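Side-chain contacts in haloacid dehalogenase domain protein hydrolase (Planctomyces limnophilus, PDB 4OVY), which probably acts as a hydrolase of the haloacid dehalogenase superfamily, perhaps a phosphatase, and binds a calcium ion: residues 191-196 and 200-205; 14-19 and 228-233. All blocks are in the same frame, centred on the assembly; numbering follows the deposited sequence.

In the fold
From the N terminus, helix 11-24 comes first, and contact 2 sets it beside strand 230-233, closing a loop of 208 residues. Within that loop the chain forms strand 38-41, a run of helices, strand 156-161 and then the long strand 183-195, which turns back into strand 198-204; contact 1 closes this short hairpin with three residues between its segments and so is nested inside contact 2. The two do not touch: their centres lie about 40 Å apart, on opposite sides of the chain's centre. They nevertheless reach one sheet, since strand 183-195 pairs with 156-161, that with 38-41, and that with 230-233, which leads directly into the calcium ligand Asn234.

Contact 1 of 2, residues 191-196 and 200-205; sequences KYELRD and VLVRLA
The backbone N-H of Val200 meets Glu193 O at 2.8 Å in a bond with an N-H...O angle of 167°. Glu193 N returns a bond to Val200 O, and the same reciprocal pairing joins Lys191 and Val202 two residues along, so both are antiparallel hydrogen-bonded pairs flanking the non-hydrogen-bonded pair of Tyr192 and Leu201. On the face carrying Glu193, Val200 and Val202, charged chains run over the two valines. Arg195 NE points at Glu193 OE2 in the guanidinium plane, 2.8 Å away, and Lys191 NZ adds a weak bond to Glu193 OE1 at 3.4 Å, so the carboxylate is shared by two cations. The Arg195 chain, extended from CG to NE (chi3 179°), crosses Val200 and Val202 at about a right angle, laying one guanidinium face over Val202 CG2, which stands 3.6 Å from Arg195 NH2. That nitrogen also bonds to Gly109 O. With an alanine in place of Arg195, Glu193 OE2 is likely to lose its guanidinium mate, Gly109 O this donor and Val202 CG2 the flat group over it. On the other face Leu201 CD1 sits at the edge of the Tyr192 ring, near its plane, and 4.0 Å from Tyr192 CB. At the far end of the ring, Tyr192 OH bonds to Glu243 OE1 of the second subunit, and Leu201 packs on Tyr244 of that subunit. The whole is a two-stranded antiparallel beta hairpin, with a salt-bridge network on one face and the subunit interface on the other.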
loop_
_atom_site.group_PDB
_atom_site.type_symbol
_atom_site.label_atom_id
_atom_site.label_comp_id
_atom_site.label_asym_id
_atom_site.label_seq_id
_atom_site.Cartn_x
_atom_site.Cartn_y
_atom_site.Cartn_z
ATOM N N LYS A 191 8.951 4.877 -13.231
ATOM C CA LYS A 191 8.372 5.140 -14.547
ATOM C C LYS A 191 8.181 3.795 -15.251
ATOM O O LYS A 191 9.066 2.944 -15.196
ATOM C CB LYS A 191 9.318 6.038 -15.349
ATOM C CG LYS A 191 8.938 6.251 -16.806
ATOM C CD LYS A 191 9.997 7.047 -17.573
ATOM C CE LYS A 191 11.322 6.299 -17.684
ATOM N NZ LYS A 191 12.320 6.964 -18.577
ATOM N N TYR A 192 7.033 3.608 -15.895
ATOM C CA TYR A 192 6.748 2.401 -16.673
ATOM C C TYR A 192 7.274 2.552 -18.090
ATOM O O TYR A 192 7.026 3.564 -18.745
ATOM C CB TYR A 192 5.239 2.168 -16.735
ATOM C CG TYR A 192 4.782 0.978 -17.550
ATOM C CD1 TYR A 192 4.837 -0.309 -17.029
ATOM C CD2 TYR A 192 4.252 1.141 -18.832
ATOM C CE1 TYR A 192 4.391 -1.401 -17.767
ATOM C CE2 TYR A 192 3.809 0.055 -19.569
ATOM C CZ TYR A 192 3.882 -1.215 -19.026
ATOM O OH TYR A 192 3.438 -2.300 -19.757
ATOM N N GLU A 193 7.978 1.537 -18.576
ATOM C CA GLU A 193 8.326 1.469 -19.995
ATOM C C GLU A 193 8.553 0.026 -20.414
ATOM O O GLU A 193 8.512 -0.879 -19.578
ATOM C CB GLU A 193 9.553 2.332 -20.313
ATOM C CG GLU A 193 10.830 1.910 -19.619
ATOM C CD GLU A 193 12.020 2.792 -19.969
ATOM O OE1 GLU A 193 11.849 4.012 -20.177
ATOM O OE2 GLU A 193 13.145 2.257 -20.029
ATOM N N LEU A 194 8.755 -0.183 -21.711
ATOM C CA LEU A 194 9.161 -1.487 -22.229
ATOM C C LEU A 194 10.634 -1.435 -22.604
ATOM O O LEU A 194 11.086 -0.490 -23.256
ATOM C CB LEU A 194 8.328 -1.888 -23.448
ATOM C CG LEU A 194 7.037 -2.637 -23.140
ATOM C CD1 LEU A 194 6.134 -1.811 -22.242
ATOM C CD2 LEU A 194 6.321 -3.013 -24.425
ATOM N N ARG A 195 11.379 -2.445 -22.178
ATOM C CA ARG A 195 12.771 -2.603 -22.582
ATOM C C ARG A 195 12.901 -3.954 -23.262
ATOM O O ARG A 195 12.625 -4.987 -22.644
ATOM C CB ARG A 195 13.690 -2.513 -21.370
ATOM C CG ARG A 195 13.850 -1.094 -20.841
ATOM C CD ARG A 195 14.857 -1.038 -19.706
ATOM N NE ARG A 195 15.044 0.320 -19.204
ATOM C CZ ARG A 195 15.950 0.676 -18.295
ATOM N NH1 ARG A 195 16.775 -0.224 -17.763
ATOM N NH2 ARG A 195 16.035 1.947 -17.915
ATOM N N ASP A 196 13.295 -3.948 -24.534
ATOM C CA ASP A 196 13.363 -5.178 -25.338
ATOM C C ASP A 196 12.005 -5.883 -25.368
ATOM O O ASP A 196 11.937 -7.108 -25.342
ATOM C CB ASP A 196 14.454 -6.138 -24.808
ATOM C CG ASP A 196 15.810 -5.905 -25.434
ATOM O OD1 ASP A 196 16.135 -4.743 -25.755
ATOM O OD2 ASP A 196 16.574 -6.894 -25.589
ATOM N N VAL A 200 8.661 -3.033 -17.739
ATOM C CA VAL A 200 9.473 -2.847 -16.540
ATOM C C VAL A 200 9.113 -1.545 -15.835
ATOM O O VAL A 200 8.511 -0.644 -16.432
ATOM C CB VAL A 200 10.987 -2.816 -16.853
ATOM C CG1 VAL A 200 11.436 -4.094 -17.553
ATOM C CG2 VAL A 200 11.358 -1.591 -17.683
ATOM N N LEU A 201 9.478 -1.463 -14.561
ATOM C CA LEU A 201 9.454 -0.203 -13.826
ATOM C C LEU A 201 10.892 0.238 -13.628
ATOM O O LEU A 201 11.731 -0.548 -13.169
ATOM C CB LEU A 201 8.775 -0.340 -12.465
ATOM C CG LEU A 201 7.239 -0.362 -12.403
ATOM C CD1 LEU A 201 6.600 0.782 -13.188
ATOM C CD2 LEU A 201 6.688 -1.694 -12.867
ATOM N N VAL A 202 11.154 1.500 -13.964
ATOM C CA VAL A 202 12.486 2.088 -13.912
ATOM C C VAL A 202 12.546 3.110 -12.783
ATOM O O VAL A 202 11.646 3.940 -12.636
ATOM C CB VAL A 202 12.821 2.780 -15.253
ATOM C CG1 VAL A 202 14.177 3.472 -15.194
ATOM C CG2 VAL A 202 12.792 1.760 -16.376
ATOM N N ARG A 203 13.620 3.049 -12.002
ATOM C CA ARG A 203 13.846 3.985 -10.906
ATOM C C ARG A 203 14.269 5.365 -11.426
ATOM O O ARG A 203 15.159 5.482 -12.273
ATOM C CB ARG A 203 14.924 3.446 -9.974
ATOM C CG ARG A 203 14.579 2.127 -9.292
ATOM C CD ARG A 203 15.796 1.560 -8.584
ATOM N NE ARG A 203 16.407 2.565 -7.723
ATOM C CZ ARG A 203 16.112 2.772 -6.442
ATOM N NH1 ARG A 203 15.220 2.017 -5.804
ATOM N NH2 ARG A 203 16.739 3.746 -5.785
ATOM N N LEU A 204 13.630 6.405 -10.907
ATOM C CA LEU A 204 13.955 7.782 -11.256
ATOM C C LEU A 204 14.831 8.436 -10.187
ATOM O O LEU A 204 14.899 7.971 -9.047
ATOM C CB LEU A 204 12.673 8.586 -11.435
ATOM C CG LEU A 204 11.677 8.046 -12.467
ATOM C CD1 LEU A 204 10.465 8.960 -12.531
ATOM C CD2 LEU A 204 12.331 7.911 -13.837
ATOM N N ALA A 205 15.507 9.514 -10.573
ATOM C CA ALA A 205 16.316 10.301 -9.647
ATOM C C ALA A 205 15.430 11.367 -9.018
ATOM O O ALA A 205 15.721 12.559 -9.080
ATOM C CB ALA A 205 17.494 10.936 -10.382
#

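Contact 2 of 2, residues 14-19 and 228-233; sequences RAILEY and PVMAVG
Residues 14-19 of helix 11-24 lie beside the start of strand 230-233 without backbone contact, the nearest alpha carbons being Tyr19 CA and Met230 CA at 9.3 Å, so side chains alone bridge the gap from the helix. This is helix-on-sheet packing in the alpha/beta core expected of the haloacid dehalogenase fold, where strand 230-233 runs between the parallel strands 38-41 and 253-260. Met230, present as selenomethionine, reaches from the strand to the helix with its chain fully extended (chi1 -176°), which carries CE out to Ile16 CG1, 4.3 Å away. Around this apolar meeting, Leu146 and Leu150 of helix 141-152 touch Ile16 and Met230 respectively, and Leu255 touches both. One turn further along the helix, Tyr19 also reaches the strand, its CE2 lying 4.4 Å from Met230 CB. With CG opposite the backbone N (chi1 -174°), the ring stretches away from the helix and brings its hydroxyl to the loop residue just before the strand. There the phenol slants across the Val229 side chain, with Tyr19 OH 3.6 Å from Val229 CB. Tyr19 OH lies 2.7 Å from Val229 O, close enough for a weak hydrogen bond, though its proton may go to another acceptor.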
loop_
_atom_site.group_PDB
_atom_site.type_symbol
_atom_site.label_atom_id
_atom_site.label_comp_id
_atom_site.label_asym_id
_atom_site.label_seq_id
_atom_site.Cartn_x
_atom_site.Cartn_y
_atom_site.Cartn_z
ATOM N N ARG A 14 3.490 -8.721 29.938
ATOM C CA ARG A 14 2.152 -8.664 30.535
ATOM C C ARG A 14 1.193 -7.854 29.672
ATOM O O ARG A 14 0.070 -8.285 29.412
ATOM C CB ARG A 14 2.200 -8.094 31.954
ATOM C CG ARG A 14 2.862 -9.029 32.953
ATOM C CD ARG A 14 2.663 -8.581 34.390
ATOM N NE ARG A 14 3.398 -7.365 34.718
ATOM C CZ ARG A 14 4.685 -7.305 35.063
ATOM N NH1 ARG A 14 5.437 -8.402 35.127
ATOM N NH2 ARG A 14 5.227 -6.126 35.349
ATOM N N ALA A 15 1.649 -6.691 29.218
ATOM C CA ALA A 15 0.836 -5.813 28.379
ATOM C C ALA A 15 0.472 -6.456 27.045
ATOM O O ALA A 15 -0.667 -6.349 26.598
ATOM C CB ALA A 15 1.559 -4.497 28.134
ATOM N N ILE A 16 1.437 -7.116 26.408
ATOM C CA ILE A 16 1.205 -7.740 25.114
ATOM C C ILE A 16 0.178 -8.861 25.238
ATOM O O ILE A 16 -0.803 -8.882 24.497
ATOM C CB ILE A 16 2.507 -8.275 24.485
ATOM C CG1 ILE A 16 3.395 -7.103 24.062
ATOM C CG2 ILE A 16 2.198 -9.159 23.281
ATOM C CD1 ILE A 16 4.822 -7.495 23.763
ATOM N N LEU A 17 0.395 -9.768 26.188
ATOM C CA LEU A 17 -0.503 -10.915 26.353
ATOM C C LEU A 17 -1.919 -10.468 26.716
ATOM O O LEU A 17 -2.886 -10.967 26.149
ATOM C CB LEU A 17 0.045 -11.891 27.401
ATOM C CG LEU A 17 1.364 -12.589 27.046
ATOM C CD1 LEU A 17 1.902 -13.331 28.260
ATOM C CD2 LEU A 17 1.212 -13.536 25.861
ATOM N N GLU A 18 -2.023 -9.516 27.645
ATOM C CA GLU A 18 -3.313 -8.982 28.100
ATOM C C GLU A 18 -4.073 -8.305 26.957
ATOM O O GLU A 18 -5.271 -8.542 26.753
ATOM C CB GLU A 18 -3.089 -7.980 29.244
ATOM C CG GLU A 18 -4.350 -7.438 29.909
ATOM C CD GLU A 18 -4.078 -6.859 31.300
ATOM O OE1 GLU A 18 -3.086 -6.101 31.442
ATOM O OE2 GLU A 18 -4.849 -7.162 32.254
ATOM N N TYR A 19 -3.368 -7.462 26.217
ATOM C CA TYR A 19 -3.981 -6.709 25.133
ATOM C C TYR A 19 -4.449 -7.625 24.002
ATOM O O TYR A 19 -5.583 -7.509 23.529
ATOM C CB TYR A 19 -3.001 -5.667 24.601
ATOM C CG TYR A 19 -3.605 -4.753 23.570
ATOM C CD1 TYR A 19 -4.483 -3.744 23.950
ATOM C CD2 TYR A 19 -3.298 -4.888 22.220
ATOM C CE1 TYR A 19 -5.040 -2.890 23.014
ATOM C CE2 TYR A 19 -3.852 -4.033 21.268
ATOM C CZ TYR A 19 -4.726 -3.042 21.672
ATOM O OH TYR A 19 -5.285 -2.193 20.747
ATOM N N PRO A 228 -3.753 1.696 12.905
ATOM C CA PRO A 228 -3.388 0.431 13.563
ATOM C C PRO A 228 -3.863 0.380 15.015
ATOM O O PRO A 228 -4.028 1.421 15.648
ATOM C CB PRO A 228 -1.852 0.417 13.494
ATOM C CG PRO A 228 -1.515 1.343 12.355
ATOM C CD PRO A 228 -2.569 2.411 12.399
ATOM N N VAL A 229 -4.079 -0.825 15.532
ATOM C CA VAL A 229 -4.452 -0.989 16.939
ATOM C C VAL A 229 -3.243 -1.246 17.843
ATOM O O VAL A 229 -3.366 -1.249 19.070
ATOM C CB VAL A 229 -5.513 -2.096 17.122
ATOM C CG1 VAL A 229 -6.733 -1.793 16.259
ATOM C CG2 VAL A 229 -4.932 -3.464 16.804
HETATM N N MSE A 230 -2.076 -1.449 17.234
HETATM C CA MSE A 230 -0.831 -1.620 17.979
HETATM C C MSE A 230 0.332 -1.161 17.142
HETATM O O MSE A 230 0.279 -1.225 15.917
HETATM C CB MSE A 230 -0.708 -3.100 18.327
HETATM C CG MSE A 230 0.483 -3.438 19.196
HETATM SE SE MSE A 230 0.353 -5.368 19.612
HETATM C CE MSE A 230 2.205 -5.653 20.215
ATOM N N ALA A 231 1.375 -0.668 17.803
ATOM C CA ALA A 231 2.595 -0.255 17.120
ATOM C C ALA A 231 3.791 -0.444 18.027
ATOM O O ALA A 231 3.695 -0.265 19.240
ATOM C CB ALA A 231 2.502 1.192 16.664
ATOM N N VAL A 232 4.913 -0.812 17.423
ATOM C CA VAL A 232 6.166 -0.963 18.129
ATOM C C VAL A 232 7.264 -0.199 17.394
ATOM O O VAL A 232 7.442 -0.348 16.182
ATOM C CB VAL A 232 6.584 -2.441 18.278
ATOM C CG1 VAL A 232 7.793 -2.551 19.196
ATOM C CG2 VAL A 232 5.416 -3.280 18.793
ATOM N N GLY A 233 7.989 0.621 18.144
ATOM C CA GLY A 233 9.105 1.390 17.611
ATOM C C GLY A 233 10.251 1.374 18.599
ATOM O O GLY A 233 10.225 0.604 19.570
#